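Local structure of putative nucleotidyltransferase (Sulfolobus solfataricus P2, 2RFF) at residues A[26-40]-A[52-64]. The protein is a putative nucleotidyltransferase, probably transferring a nucleoside monophosphate group from a nucleotide to an acceptor. Residues are numbered along the deposited sequence; the frame is centred on the assembly and turned at random.
Sequences VASSFPNLEEVYIFG and DIDILFVFKGIKE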
loop_
_atom_site.group_PDB
_atom_site.type_symbol
_atom_site.label_atom_id
_atom_site.label_comp_id
_atom_site.label_asym_id
_atom_site.label_seq_id
_atom_site.Cartn_x
_atom_site.Cartn_y
_atom_site.Cartn_z
ATOM N N VAL A 26 -9.360 3.053 4.810
ATOM C CA VAL A 26 -9.838 2.767 3.424
ATOM C C VAL A 26 -10.692 1.490 3.358
ATOM O O VAL A 26 -11.790 1.523 2.818
ATOM C CB VAL A 26 -8.698 2.769 2.395
ATOM C CG1 VAL A 26 -9.227 2.473 0.975
ATOM C CG2 VAL A 26 -7.953 4.098 2.433
ATOM N N ALA A 27 -10.233 0.422 3.999
ATOM C CA ALA A 27 -10.973 -0.866 3.999
ATOM C C ALA A 27 -12.363 -0.728 4.679
ATOM O O ALA A 27 -13.310 -1.312 4.266
ATOM C CB ALA A 27 -10.174 -1.949 4.669
ATOM N N SER A 28 -12.451 0.109 5.703
ATOM C CA SER A 28 -13.736 0.360 6.408
ATOM C C SER A 28 -14.680 1.234 5.578
ATOM O O SER A 28 -15.894 1.207 5.793
ATOM C CB SER A 28 -13.520 0.991 7.789
ATOM O OG SER A 28 -13.190 2.371 7.719
ATOM N N SER A 29 -14.125 2.008 4.648
ATOM C CA SER A 29 -14.855 2.940 3.814
ATOM C C SER A 29 -15.366 2.405 2.487
ATOM O O SER A 29 -16.338 2.956 1.952
ATOM C CB SER A 29 -13.995 4.191 3.583
ATOM O OG SER A 29 -13.732 4.918 4.792
ATOM N N PHE A 30 -14.709 1.377 1.915
ATOM C CA PHE A 30 -15.031 0.816 0.639
ATOM C C PHE A 30 -15.135 -0.691 0.730
ATOM O O PHE A 30 -14.115 -1.377 0.798
ATOM C CB PHE A 30 -13.961 1.232 -0.328
ATOM C CG PHE A 30 -13.858 2.716 -0.500
ATOM C CD1 PHE A 30 -14.746 3.383 -1.313
ATOM C CD2 PHE A 30 -12.902 3.464 0.212
ATOM C CE1 PHE A 30 -14.675 4.777 -1.437
ATOM C CE2 PHE A 30 -12.845 4.842 0.093
ATOM C CZ PHE A 30 -13.718 5.483 -0.751
ATOM N N PRO A 31 -16.372 -1.232 0.723
ATOM C CA PRO A 31 -16.567 -2.677 0.704
ATOM C C PRO A 31 -15.865 -3.370 -0.461
ATOM O O PRO A 31 -15.488 -4.514 -0.306
ATOM C CB PRO A 31 -18.098 -2.829 0.608
ATOM C CG PRO A 31 -18.639 -1.605 1.192
ATOM C CD PRO A 31 -17.680 -0.539 0.766
ATOM N N ASN A 32 -15.673 -2.662 -1.573
ATOM C CA ASN A 32 -14.988 -3.182 -2.780
ATOM C C ASN A 32 -13.445 -3.139 -2.752
ATOM O O ASN A 32 -12.816 -3.619 -3.682
ATOM C CB ASN A 32 -15.529 -2.574 -4.086
ATOM C CG ASN A 32 -15.366 -1.048 -4.176
ATOM O OD1 ASN A 32 -15.455 -0.354 -3.153
ATOM N ND2 ASN A 32 -15.191 -0.514 -5.381
ATOM N N LEU A 33 -12.828 -2.585 -1.707
ATOM C CA LEU A 33 -11.369 -2.703 -1.535
ATOM C C LEU A 33 -11.116 -4.189 -1.279
ATOM O O LEU A 33 -11.689 -4.765 -0.363
ATOM C CB LEU A 33 -10.827 -1.894 -0.363
ATOM C CG LEU A 33 -9.281 -1.975 -0.293
ATOM C CD1 LEU A 33 -8.620 -1.144 -1.370
ATOM C CD2 LEU A 33 -8.843 -1.499 1.055
ATOM N N GLU A 34 -10.259 -4.789 -2.099
ATOM C CA GLU A 34 -10.017 -6.231 -2.043
ATOM C C GLU A 34 -8.636 -6.620 -1.567
ATOM O O GLU A 34 -8.486 -7.605 -0.841
ATOM C CB GLU A 34 -10.366 -6.882 -3.395
ATOM C CG GLU A 34 -10.059 -8.341 -3.514
ATOM C CD GLU A 34 -10.697 -9.227 -2.431
ATOM O OE1 GLU A 34 -11.710 -8.844 -1.827
ATOM O OE2 GLU A 34 -10.180 -10.356 -2.225
ATOM N N GLU A 35 -7.625 -5.903 -2.028
ATOM C CA GLU A 35 -6.236 -6.184 -1.696
ATOM C C GLU A 35 -5.478 -4.884 -1.612
ATOM O O GLU A 35 -5.831 -3.911 -2.286
ATOM C CB GLU A 35 -5.540 -7.062 -2.759
ATOM C CG GLU A 35 -6.038 -8.502 -2.822
ATOM C CD GLU A 35 -5.613 -9.319 -4.008
ATOM O OE1 GLU A 35 -4.881 -8.865 -4.908
ATOM O OE2 GLU A 35 -6.010 -10.484 -4.010
ATOM N N VAL A 36 -4.437 -4.908 -0.790
ATOM C CA VAL A 36 -3.470 -3.818 -0.753
ATOM C C VAL A 36 -2.089 -4.443 -0.815
ATOM O O VAL A 36 -1.811 -5.435 -0.131
ATOM C CB VAL A 36 -3.608 -2.916 0.482
ATOM C CG1 VAL A 36 -2.490 -1.819 0.596
ATOM C CG2 VAL A 36 -4.964 -2.267 0.505
ATOM N N TYR A 37 -1.228 -3.828 -1.606
ATOM C CA TYR A 37 0.163 -4.237 -1.710
ATOM C C TYR A 37 1.067 -3.057 -1.310
ATOM O O TYR A 37 0.704 -1.873 -1.462
ATOM C CB TYR A 37 0.500 -4.677 -3.135
ATOM C CG TYR A 37 -0.227 -5.897 -3.619
ATOM C CD1 TYR A 37 -1.536 -5.813 -4.091
ATOM C CD2 TYR A 37 0.388 -7.159 -3.599
ATOM C CE1 TYR A 37 -2.207 -6.967 -4.608
ATOM C CE2 TYR A 37 -0.281 -8.294 -4.083
ATOM C CZ TYR A 37 -1.601 -8.174 -4.531
ATOM O OH TYR A 37 -2.312 -9.228 -5.018
ATOM N N ILE A 38 2.248 -3.415 -0.809
ATOM C CA ILE A 38 3.363 -2.490 -0.708
ATOM C C ILE A 38 4.208 -2.730 -1.976
ATOM O O ILE A 38 4.454 -3.889 -2.371
ATOM C CB ILE A 38 4.225 -2.703 0.549
ATOM C CG1 ILE A 38 3.353 -2.673 1.799
ATOM C CG2 ILE A 38 5.373 -1.668 0.580
ATOM C CD1 ILE A 38 2.431 -1.461 1.925
ATOM N N PHE A 39 4.542 -1.665 -2.693
ATOM C CA PHE A 39 5.442 -1.729 -3.825
ATOM C C PHE A 39 6.606 -0.787 -3.580
ATOM O O PHE A 39 6.738 -0.222 -2.489
ATOM C CB PHE A 39 4.709 -1.499 -5.167
ATOM C CG PHE A 39 4.198 -0.084 -5.413
ATOM C CD1 PHE A 39 2.978 0.326 -4.922
ATOM C CD2 PHE A 39 4.893 0.782 -6.241
ATOM C CE1 PHE A 39 2.493 1.638 -5.175
ATOM C CE2 PHE A 39 4.405 2.061 -6.537
ATOM C CZ PHE A 39 3.213 2.496 -6.000
ATOM N N GLY A 40 7.495 -0.702 -4.554
ATOM C CA GLY A 40 8.638 0.179 -4.451
ATOM C C GLY A 40 9.733 -0.357 -3.555
ATOM O O GLY A 40 9.773 -1.537 -3.236
ATOM N N ASP A 52 10.057 6.813 1.122
ATOM C CA ASP A 52 8.618 6.810 1.360
ATOM C C ASP A 52 8.152 5.357 1.347
ATOM O O ASP A 52 8.964 4.418 1.190
ATOM C CB ASP A 52 7.861 7.695 0.370
ATOM C CG ASP A 52 7.985 7.239 -1.048
ATOM O OD1 ASP A 52 8.536 6.146 -1.304
ATOM O OD2 ASP A 52 7.525 8.011 -1.908
ATOM N N ILE A 53 6.867 5.161 1.608
ATOM C CA ILE A 53 6.277 3.816 1.453
ATOM C C ILE A 53 5.236 3.981 0.328
ATOM O O ILE A 53 4.472 4.955 0.281
ATOM C CB ILE A 53 5.717 3.183 2.738
ATOM C CG1 ILE A 53 5.330 1.727 2.463
ATOM C CG2 ILE A 53 4.488 3.919 3.259
ATOM C CD1 ILE A 53 5.153 0.917 3.742
ATOM N N ASP A 54 5.230 3.030 -0.599
ATOM C CA ASP A 54 4.335 3.046 -1.755
ATOM C C ASP A 54 3.251 2.001 -1.577
ATOM O O ASP A 54 3.557 0.815 -1.389
ATOM C CB ASP A 54 5.142 2.769 -3.011
ATOM C CG ASP A 54 6.145 3.842 -3.302
ATOM O OD1 ASP A 54 5.837 5.037 -3.154
ATOM O OD2 ASP A 54 7.274 3.521 -3.693
ATOM N N ILE A 55 1.994 2.451 -1.665
ATOM C CA ILE A 55 0.840 1.624 -1.384
ATOM C C ILE A 55 -0.010 1.481 -2.626
ATOM O O ILE A 55 -0.423 2.476 -3.204
ATOM C CB ILE A 55 -0.011 2.230 -0.250
ATOM C CG1 ILE A 55 0.844 2.450 1.020
ATOM C CG2 ILE A 55 -1.206 1.282 0.059
ATOM C CD1 ILE A 55 0.015 3.081 2.136
ATOM N N LEU A 56 -0.270 0.236 -3.023
ATOM C CA LEU A 56 -1.158 -0.091 -4.143
ATOM C C LEU A 56 -2.494 -0.547 -3.567
ATOM O O LEU A 56 -2.550 -1.576 -2.897
ATOM C CB LEU A 56 -0.563 -1.172 -5.046
ATOM C CG LEU A 56 -1.533 -1.765 -6.069
ATOM C CD1 LEU A 56 -2.077 -0.673 -6.981
ATOM C CD2 LEU A 56 -0.892 -2.924 -6.806
ATOM N N PHE A 57 -3.552 0.218 -3.838
ATOM C CA PHE A 57 -4.903 -0.152 -3.420
ATOM C C PHE A 57 -5.562 -0.852 -4.618
ATOM O O PHE A 57 -5.611 -0.267 -5.707
ATOM C CB PHE A 57 -5.710 1.080 -3.047
ATOM C CG PHE A 57 -5.169 1.867 -1.925
ATOM C CD1 PHE A 57 -5.537 1.543 -0.647
ATOM C CD2 PHE A 57 -4.322 2.928 -2.145
ATOM C CE1 PHE A 57 -5.101 2.273 0.422
ATOM C CE2 PHE A 57 -3.880 3.697 -1.052
ATOM C CZ PHE A 57 -4.249 3.355 0.214
ATOM N N VAL A 58 -6.140 -2.015 -4.376
ATOM C CA VAL A 58 -6.760 -2.848 -5.443
ATOM C C VAL A 58 -8.233 -3.024 -5.099
ATOM O O VAL A 58 -8.545 -3.583 -4.069
ATOM C CB VAL A 58 -6.096 -4.228 -5.688
ATOM C CG1 VAL A 58 -6.760 -5.006 -6.878
ATOM C CG2 VAL A 58 -4.632 -4.016 -5.938
ATOM N N PHE A 59 -9.106 -2.470 -5.939
ATOM C CA PHE A 59 -10.556 -2.480 -5.744
ATOM C C PHE A 59 -11.250 -3.323 -6.774
ATOM O O PHE A 59 -10.795 -3.401 -7.888
ATOM C CB PHE A 59 -11.163 -1.074 -5.898
ATOM C CG PHE A 59 -10.737 -0.068 -4.845
ATOM C CD1 PHE A 59 -9.563 0.645 -4.971
ATOM C CD2 PHE A 59 -11.583 0.260 -3.774
ATOM C CE1 PHE A 59 -9.202 1.650 -4.006
ATOM C CE2 PHE A 59 -11.218 1.214 -2.803
ATOM C CZ PHE A 59 -10.036 1.908 -2.935
ATOM N N LYS A 60 -12.368 -3.921 -6.388
ATOM C CA LYS A 60 -13.225 -4.623 -7.352
ATOM C C LYS A 60 -14.155 -3.618 -8.022
ATOM O O LYS A 60 -14.566 -2.656 -7.407
ATOM C CB LYS A 60 -14.060 -5.711 -6.657
ATOM C CG LYS A 60 -13.172 -6.734 -5.997
ATOM C CD LYS A 60 -13.827 -8.068 -5.692
ATOM C CE LYS A 60 -14.536 -8.111 -4.378
ATOM N NZ LYS A 60 -15.033 -9.531 -4.082
ATOM N N GLY A 61 -14.435 -3.831 -9.305
ATOM C CA GLY A 61 -15.436 -3.073 -10.045
ATOM C C GLY A 61 -15.163 -1.615 -10.366
ATOM O O GLY A 61 -16.117 -0.832 -10.474
ATOM N N ILE A 62 -13.897 -1.228 -10.515
ATOM C CA ILE A 62 -13.549 0.178 -10.868
ATOM C C ILE A 62 -12.865 0.299 -12.230
ATOM O O ILE A 62 -12.262 1.313 -12.512
ATOM C CB ILE A 62 -12.704 0.883 -9.754
ATOM C CG1 ILE A 62 -11.330 0.230 -9.589
ATOM C CG2 ILE A 62 -13.455 0.845 -8.429
ATOM C CD1 ILE A 62 -10.299 1.129 -8.897
ATOM N N LYS A 63 -12.961 -0.726 -13.082
ATOM C CA LYS A 63 -12.359 -0.696 -14.412
ATOM C C LYS A 63 -12.683 0.566 -15.221
ATOM O O LYS A 63 -11.808 1.108 -15.907
ATOM C CB LYS A 63 -12.803 -1.940 -15.191
ATOM C CG LYS A 63 -12.171 -2.084 -16.544
ATOM N N GLU A 64 -13.915 1.041 -15.116
ATOM C CA GLU A 64 -14.346 2.220 -15.857
ATOM C C GLU A 64 -14.103 3.529 -15.157
ATOM O O GLU A 64 -14.370 4.567 -15.756
ATOM C CB GLU A 64 -15.837 2.143 -16.192
ATOM C CG GLU A 64 -16.205 1.035 -17.071
ATOM C CD GLU A 64 -17.619 1.187 -17.587
ATOM O OE1 GLU A 64 -18.559 1.624 -16.842
ATOM O OE2 GLU A 64 -17.761 0.861 -18.772
HETATM O O HOH W 1 -14.252 -9.408 -1.071
HETATM O O HOH W 2 7.819 1.437 -0.720
#
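Phe39 lies flat on Asp54: CB of Asp54 sits 3.4 Å from the centroid of the Phe39 ring, over its centre, a CH-pi contact. CG of Phe39 lies between the backbone N and the carbonyl carbon (chi1 70°), which brings the ring back over strand 53-59, where its edge meets the peptide between Ile55 and Leu56. With Phe39 cut back to an alanine, the CB of Asp54 would probably lose its aromatic cover and the aspartate would be freer to turn. At the other end, the Leu33 methyl CD1 stands over the face of the Phe59 ring, 3.7 Å from its centroid, while that ring turns its edge toward the face of Phe30, planes 87° apart. From the end of helix 6-29, CG2 of Val26 touches CE1 of Phe57 and its CG1 touches CZ of Phe59. Farther along this face, CG1 of Val36 presses on CG2 of Ile55 at 3.4 Å, tighter than usual for two methyls.

Antiparallel backbone bonds hold these groups in register. Val58 O accepts from Glu34 N at 2.9 Å and from Glu35 N at 3.2 Å, a classic beta bulge. Beyond it, Asn32 grips Lys60 twice: its O takes Lys60 N, and its ND2 gives a hydrogen bond to Lys60 O at 3.0 Å, nearly straight on to the carbonyl. On the face shared with Phe39, the Tyr37 hydroxyl donates to Glu35 OE1 at 2.6 Å from above the carboxylate plane.

Strand 82-88 flanks 53-59 and strand 98-103 flanks 33-39, so both strands lie in the interior of the mixed sheet. One face, apolar, packs against helices 6-29 and 67-74; the other mixes apolar Leu56 and Val58 with the Tyr37-Glu35 pair, the charge of Glu35 probably balanced by salt bridges to Lys92 and to Lys103, which Glu34 shares.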